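Local coordinates for protein toll (Drosophila melanogaster, PDB 4LXR) that serves as the receptor for cleaved, activated Spätzle, switching on the Toll pathway in embryonic dorsal-ventral patterning and in antifungal immunity, at residues 298-303 with 322-327; 249-254 with 275-280. One frame throughout, in Å; residues are numbered along the deposited sequence.

Contact 1. Residues 298-303 with 322-327; sequences RLRAEL and LGDNLL. With NAG (2-acetamido-2-deoxy-beta-D-glucopyranose), chain D.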
loop_
_atom_site.group_PDB
_atom_site.type_symbol
_atom_site.label_atom_id
_atom_site.label_comp_id
_atom_site.label_asym_id
_atom_site.label_seq_id
_atom_site.Cartn_x
_atom_site.Cartn_y
_atom_site.Cartn_z
ATOM N N ARG A 298 -9.085 19.218 16.149
ATOM C CA ARG A 298 -9.628 18.346 15.114
ATOM C C ARG A 298 -10.969 18.909 14.723
ATOM O O ARG A 298 -11.903 18.919 15.525
ATOM C CB ARG A 298 -9.842 16.914 15.618
ATOM C CG ARG A 298 -8.710 16.327 16.437
ATOM C CD ARG A 298 -7.421 16.184 15.641
ATOM N NE ARG A 298 -6.442 15.420 16.413
ATOM C CZ ARG A 298 -5.173 15.246 16.055
ATOM N NH1 ARG A 298 -4.710 15.778 14.924
ATOM N NH2 ARG A 298 -4.373 14.538 16.829
ATOM N N LEU A 299 -11.072 19.359 13.481
ATOM C CA LEU A 299 -12.226 20.115 13.035
ATOM C C LEU A 299 -12.637 19.605 11.664
ATOM O O LEU A 299 -11.900 19.744 10.677
ATOM C CB LEU A 299 -11.877 21.608 12.981
ATOM C CG LEU A 299 -11.310 22.230 14.273
ATOM C CD1 LEU A 299 -10.707 23.612 13.999
ATOM C CD2 LEU A 299 -12.393 22.312 15.389
ATOM N N ARG A 300 -13.810 18.992 11.616
ATOM C CA ARG A 300 -14.349 18.458 10.375
ATOM C C ARG A 300 -15.860 18.582 10.459
ATOM O O ARG A 300 -16.515 17.868 11.231
ATOM C CB ARG A 300 -13.938 16.992 10.199
ATOM C CG ARG A 300 -14.563 16.374 8.952
ATOM C CD ARG A 300 -14.793 14.892 9.076
ATOM N NE ARG A 300 -15.241 14.329 7.805
ATOM C CZ ARG A 300 -14.681 13.272 7.232
ATOM N NH1 ARG A 300 -13.666 12.668 7.830
ATOM N NH2 ARG A 300 -15.128 12.818 6.070
ATOM N N ALA A 301 -16.416 19.497 9.679
ATOM C CA ALA A 301 -17.828 19.830 9.799
ATOM C C ALA A 301 -18.372 20.538 8.549
ATOM O O ALA A 301 -19.326 21.317 8.636
ATOM C CB ALA A 301 -18.035 20.689 11.030
ATOM N N GLU A 302 -17.769 20.252 7.392
ATOM C CA GLU A 302 -18.103 20.908 6.112
ATOM C C GLU A 302 -17.839 22.413 6.172
ATOM O O GLU A 302 -18.592 23.204 5.613
ATOM C CB GLU A 302 -19.557 20.677 5.699
ATOM C CG GLU A 302 -20.152 19.363 6.119
ATOM C CD GLU A 302 -19.712 18.246 5.244
ATOM O OE1 GLU A 302 -18.826 17.472 5.674
ATOM O OE2 GLU A 302 -20.263 18.143 4.131
ATOM N N LEU A 303 -16.778 22.806 6.864
ATOM C CA LEU A 303 -16.500 24.216 7.068
ATOM C C LEU A 303 -16.208 24.858 5.716
ATOM O O LEU A 303 -15.444 24.305 4.904
ATOM C CB LEU A 303 -15.315 24.385 8.037
ATOM C CG LEU A 303 -15.576 23.963 9.487
ATOM C CD1 LEU A 303 -14.263 23.668 10.239
ATOM C CD2 LEU A 303 -16.427 25.016 10.229
ATOM N N LEU A 322 -7.690 19.923 9.768
ATOM C CA LEU A 322 -8.755 20.676 9.123
ATOM C C LEU A 322 -9.159 19.964 7.844
ATOM O O LEU A 322 -9.818 20.526 6.968
ATOM C CB LEU A 322 -8.320 22.117 8.843
ATOM C CG LEU A 322 -8.691 23.048 10.005
ATOM C CD1 LEU A 322 -7.904 24.331 9.938
ATOM C CD2 LEU A 322 -10.190 23.311 9.966
ATOM N N GLY A 323 -8.757 18.710 7.767
ATOM C CA GLY A 323 -9.086 17.856 6.650
ATOM C C GLY A 323 -10.576 17.620 6.517
ATOM O O GLY A 323 -11.316 17.666 7.503
ATOM N N ASP A 324 -10.999 17.392 5.275
ATOM C CA ASP A 324 -12.364 17.022 4.924
ATOM C C ASP A 324 -13.388 18.100 5.227
ATOM O O ASP A 324 -14.478 17.813 5.729
ATOM C CB ASP A 324 -12.769 15.687 5.564
ATOM C CG ASP A 324 -11.877 14.548 5.130
ATOM O OD1 ASP A 324 -12.116 13.961 4.045
ATOM O OD2 ASP A 324 -10.931 14.240 5.875
ATOM N N ASN A 325 -13.038 19.342 4.921
ATOM C CA ASN A 325 -14.025 20.412 4.964
ATOM C C ASN A 325 -14.268 20.875 3.549
ATOM O O ASN A 325 -13.961 20.133 2.620
ATOM C CB ASN A 325 -13.576 21.527 5.904
ATOM C CG ASN A 325 -13.594 21.078 7.350
ATOM O OD1 ASN A 325 -14.662 20.875 7.918
ATOM N ND2 ASN A 325 -12.420 20.885 7.936
ATOM N N LEU A 326 -14.814 22.077 3.377
ATOM C CA LEU A 326 -15.094 22.613 2.042
ATOM C C LEU A 326 -14.327 23.911 1.780
ATOM O O LEU A 326 -14.791 24.768 1.031
ATOM C CB LEU A 326 -16.606 22.857 1.877
ATOM C CG LEU A 326 -17.487 21.604 2.014
ATOM C CD1 LEU A 326 -18.980 21.962 2.038
ATOM C CD2 LEU A 326 -17.181 20.611 0.886
ATOM N N LEU A 327 -13.150 24.045 2.388
ATOM C CA LEU A 327 -12.403 25.301 2.360
ATOM C C LEU A 327 -11.883 25.617 0.955
ATOM O O LEU A 327 -11.272 24.756 0.320
ATOM C CB LEU A 327 -11.251 25.234 3.379
ATOM C CG LEU A 327 -11.670 25.034 4.847
ATOM C CD1 LEU A 327 -10.514 24.582 5.733
ATOM C CD2 LEU A 327 -12.293 26.292 5.423
HETATM C C1 NAG D . 1.367 16.225 16.108
HETATM C C2 NAG D . 1.208 14.755 16.531
HETATM C C3 NAG D . 2.575 14.096 16.689
HETATM C C4 NAG D . 3.438 14.310 15.450
HETATM C C5 NAG D . 3.494 15.794 15.091
HETATM C C6 NAG D . 4.252 16.080 13.808
HETATM C C7 NAG D . -0.816 14.182 17.794
HETATM C C8 NAG D . -1.446 14.091 19.154
HETATM N N2 NAG D . 0.443 14.625 17.761
HETATM O O3 NAG D . 2.395 12.704 16.927
HETATM O O4 NAG D . 4.759 13.862 15.733
HETATM O O5 NAG D . 2.164 16.294 14.911
HETATM O O6 NAG D . 3.765 15.316 12.711
HETATM O O7 NAG D . -1.424 13.876 16.771
HETATM O O HOH W 1 -10.321 17.518 10.100
HETATM O O HOH W 2 -16.568 16.135 5.975
#
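One face of the R300 guanidinium rests on D324, whose CB sits over its centre, 3.5 Å from R300 CZ. This is the seam between LRR 7 and LRR 8 of the leucine-rich repeat solenoid in the extracellular part of Toll. Beyond CB the D324 carboxylate stacks with its plane 4° from that of the guanidinium; no N-H is aimed at OD2, which is 3.7 Å from R300 NH1, and this long salt bridge works by charge alone. R300 reaches D324 by an extended chain, and NE gives its N-H to a water. At the edge of the R298 guanidinium, and in its plane, NH2 donates to the acetamide O7 of the N-acetylglucosamine at 3.0 Å.

Behind them the consensus asparagine of LRR 8, N325, knits its loop to LRR 7. With CG beside the backbone N (chi1 -69°), its buried amide lies alongside L303, OD1 3.6 Å from L303 CB. OD1 accepts from A301 N (2.8 Å) and L303 N (3.1 Å), while ND2 serves L322 O in its own loop and L299 O, in both cases from above the carbonyl plane. L299 CB packs on L322 CD2. L326 N donates to L303 O at 2.8 Å.

Contact 2. Residues 249-254 with 275-280; sequences LSANLF and NNRVPL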
loop_
_atom_site.group_PDB
_atom_site.type_symbol
_atom_site.label_atom_id
_atom_site.label_comp_id
_atom_site.label_asym_id
_atom_site.label_seq_id
_atom_site.Cartn_x
_atom_site.Cartn_y
_atom_site.Cartn_z
ATOM N N LEU A 249 -16.972 17.580 21.048
ATOM C CA LEU A 249 -18.275 18.007 20.577
ATOM C C LEU A 249 -18.669 17.323 19.269
ATOM O O LEU A 249 -19.604 17.779 18.602
ATOM C CB LEU A 249 -18.267 19.510 20.320
ATOM C CG LEU A 249 -17.884 20.439 21.478
ATOM C CD1 LEU A 249 -17.921 21.908 21.032
ATOM C CD2 LEU A 249 -18.806 20.219 22.668
ATOM N N SER A 250 -17.965 16.246 18.908
ATOM C CA SER A 250 -18.110 15.627 17.588
ATOM C C SER A 250 -19.494 15.016 17.341
ATOM O O SER A 250 -20.287 14.827 18.260
ATOM C CB SER A 250 -17.035 14.548 17.356
ATOM O OG SER A 250 -15.723 15.073 17.445
ATOM N N ALA A 251 -19.764 14.717 16.076
ATOM C CA ALA A 251 -20.937 13.963 15.673
ATOM C C ALA A 251 -22.233 14.554 16.209
ATOM O O ALA A 251 -23.142 13.831 16.584
ATOM C CB ALA A 251 -20.790 12.485 16.069
ATOM N N ASN A 252 -22.303 15.876 16.250
ATOM C CA ASN A 252 -23.525 16.553 16.629
ATOM C C ASN A 252 -24.147 17.277 15.430
ATOM O O ASN A 252 -23.801 16.995 14.277
ATOM C CB ASN A 252 -23.285 17.486 17.831
ATOM C CG ASN A 252 -23.201 16.717 19.148
ATOM O OD1 ASN A 252 -24.159 16.042 19.537
ATOM N ND2 ASN A 252 -22.051 16.783 19.818
ATOM N N LEU A 253 -25.064 18.197 15.695
ATOM C CA LEU A 253 -25.874 18.783 14.633
ATOM C C LEU A 253 -25.768 20.308 14.575
ATOM O O LEU A 253 -26.764 20.988 14.303
ATOM C CB LEU A 253 -27.342 18.377 14.827
ATOM C CG LEU A 253 -27.637 16.871 14.858
ATOM C CD1 LEU A 253 -29.050 16.587 15.344
ATOM C CD2 LEU A 253 -27.438 16.280 13.479
ATOM N N PHE A 254 -24.580 20.858 14.828
ATOM C CA PHE A 254 -24.437 22.320 14.886
ATOM C C PHE A 254 -24.539 22.970 13.516
ATOM O O PHE A 254 -23.933 22.496 12.550
ATOM C CB PHE A 254 -23.099 22.728 15.504
ATOM C CG PHE A 254 -22.896 22.221 16.901
ATOM C CD1 PHE A 254 -23.540 22.832 17.982
ATOM C CD2 PHE A 254 -22.065 21.143 17.141
ATOM C CE1 PHE A 254 -23.356 22.374 19.276
ATOM C CE2 PHE A 254 -21.868 20.676 18.441
ATOM C CZ PHE A 254 -22.514 21.291 19.505
ATOM N N ASN A 275 -16.851 15.325 12.273
ATOM C CA ASN A 275 -18.039 14.653 11.756
ATOM C C ASN A 275 -19.350 15.250 12.250
ATOM O O ASN A 275 -20.276 14.540 12.648
ATOM C CB ASN A 275 -17.984 13.163 12.060
ATOM C CG ASN A 275 -16.816 12.498 11.395
ATOM O OD1 ASN A 275 -16.659 12.581 10.166
ATOM N ND2 ASN A 275 -15.965 11.853 12.193
ATOM N N ASN A 276 -19.419 16.569 12.234
ATOM C CA ASN A 276 -20.684 17.221 12.438
ATOM C C ASN A 276 -21.629 16.682 11.348
ATOM O O ASN A 276 -21.219 16.477 10.204
ATOM C CB ASN A 276 -20.475 18.724 12.334
ATOM C CG ASN A 276 -21.625 19.519 12.909
ATOM O OD1 ASN A 276 -21.823 19.560 14.125
ATOM N ND2 ASN A 276 -22.373 20.180 12.040
ATOM N N ARG A 277 -22.882 16.426 11.710
ATOM C CA ARG A 277 -23.788 15.678 10.841
ATOM C C ARG A 277 -24.573 16.577 9.902
ATOM O O ARG A 277 -25.340 16.094 9.079
ATOM C CB ARG A 277 -24.735 14.800 11.671
ATOM C CG ARG A 277 -24.017 13.806 12.605
ATOM C CD ARG A 277 -23.087 12.839 11.845
ATOM N NE ARG A 277 -22.539 11.813 12.734
ATOM C CZ ARG A 277 -21.563 10.965 12.425
ATOM N NH1 ARG A 277 -20.985 10.996 11.228
ATOM N NH2 ARG A 277 -21.158 10.076 13.328
ATOM N N VAL A 278 -24.384 17.885 10.034
ATOM C CA VAL A 278 -24.932 18.846 9.076
ATOM C C VAL A 278 -23.818 19.812 8.674
ATOM O O VAL A 278 -22.767 19.834 9.296
ATOM C CB VAL A 278 -26.172 19.640 9.632
ATOM C CG1 VAL A 278 -27.376 18.729 9.787
ATOM C CG2 VAL A 278 -25.833 20.357 10.942
ATOM N N PRO A 279 -24.027 20.588 7.608
ATOM C CA PRO A 279 -23.009 21.599 7.306
ATOM C C PRO A 279 -22.912 22.682 8.379
ATOM O O PRO A 279 -23.911 23.268 8.791
ATOM C CB PRO A 279 -23.502 22.210 5.987
ATOM C CG PRO A 279 -24.308 21.124 5.353
ATOM C CD PRO A 279 -24.975 20.404 6.493
ATOM N N LEU A 280 -21.690 22.930 8.825
ATOM C CA LEU A 280 -21.396 24.037 9.719
ATOM C C LEU A 280 -20.510 24.989 8.915
ATOM O O LEU A 280 -19.336 24.707 8.686
ATOM C CB LEU A 280 -20.662 23.513 10.963
ATOM C CG LEU A 280 -20.006 24.503 11.924
ATOM C CD1 LEU A 280 -21.046 25.444 12.478
ATOM C CD2 LEU A 280 -19.297 23.764 13.045
HETATM O O HOH W 3 -20.424 17.713 15.680
#
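The side-chain amide of N276 pairs with the backbone of F254 at both of its ends, in the loops that follow the strands of LRR 5 and LRR 6 in the leucine-rich repeat solenoid. N276 holds the consensus asparagine position, as N252 does one repeat earlier, but its CG is anti to the backbone N (chi1 -164°), which carries the amide to F254. There OD1 takes the F254 N-H on a lone pair at 3.1 Å, and ND2 donates to F254 O at 2.8 Å and also to V278 O. This buried side is tight: OD1 lies at the edge of the phenyl ring, 3.4 Å from F254 CD2, and A251 CA makes a C-H...O contact with N275 O at 3.1 Å. A water donating to N276 OD1 and L249 O and accepting from N252 N fills out the polar interior. A leucine in place of N276 would probably leave the F254 N-H and carbonyl, and V278 O, without their amide partner.

The partly exposed side is looser and apolar: L253 CD2 lies 3.6 Å from R277 CB but 4.4 Å from V278 CG1. The R277 guanidinium faces the ligand, running past A251 to a Spätzle chain, where NH1 bonds to F60 O. The backbone of R277 bonds across the seam: R277 N donates to N252 O at 2.8 Å, N-H...O 168°.

Overall arrangement
Contacts 1 and 2 are alternate seams of one solenoid: contact 2 joins LRR 5 to LRR 6, contact 1 LRR 7 to LRR 8. At the LRR 6/LRR 7 junction between them A301 O faces L280 N at 2.9 Å in a probable hydrogen bond. Both are largely buried, and in each an asparagine amide bonds backbone groups of the preceding repeat and of its own loop. Both OD1 atoms take the equivalent N-H, of L303 or F254; N325 OD1 adds A301 N and its ND2 goes to L299 O, whereas N276 ND2 goes to F254 O. The partly exposed polar groups differ more: contact 1 offers a glycan contact and a stacked charge pair, while R277 of contact 2 hydrogen-bonds to Spätzle.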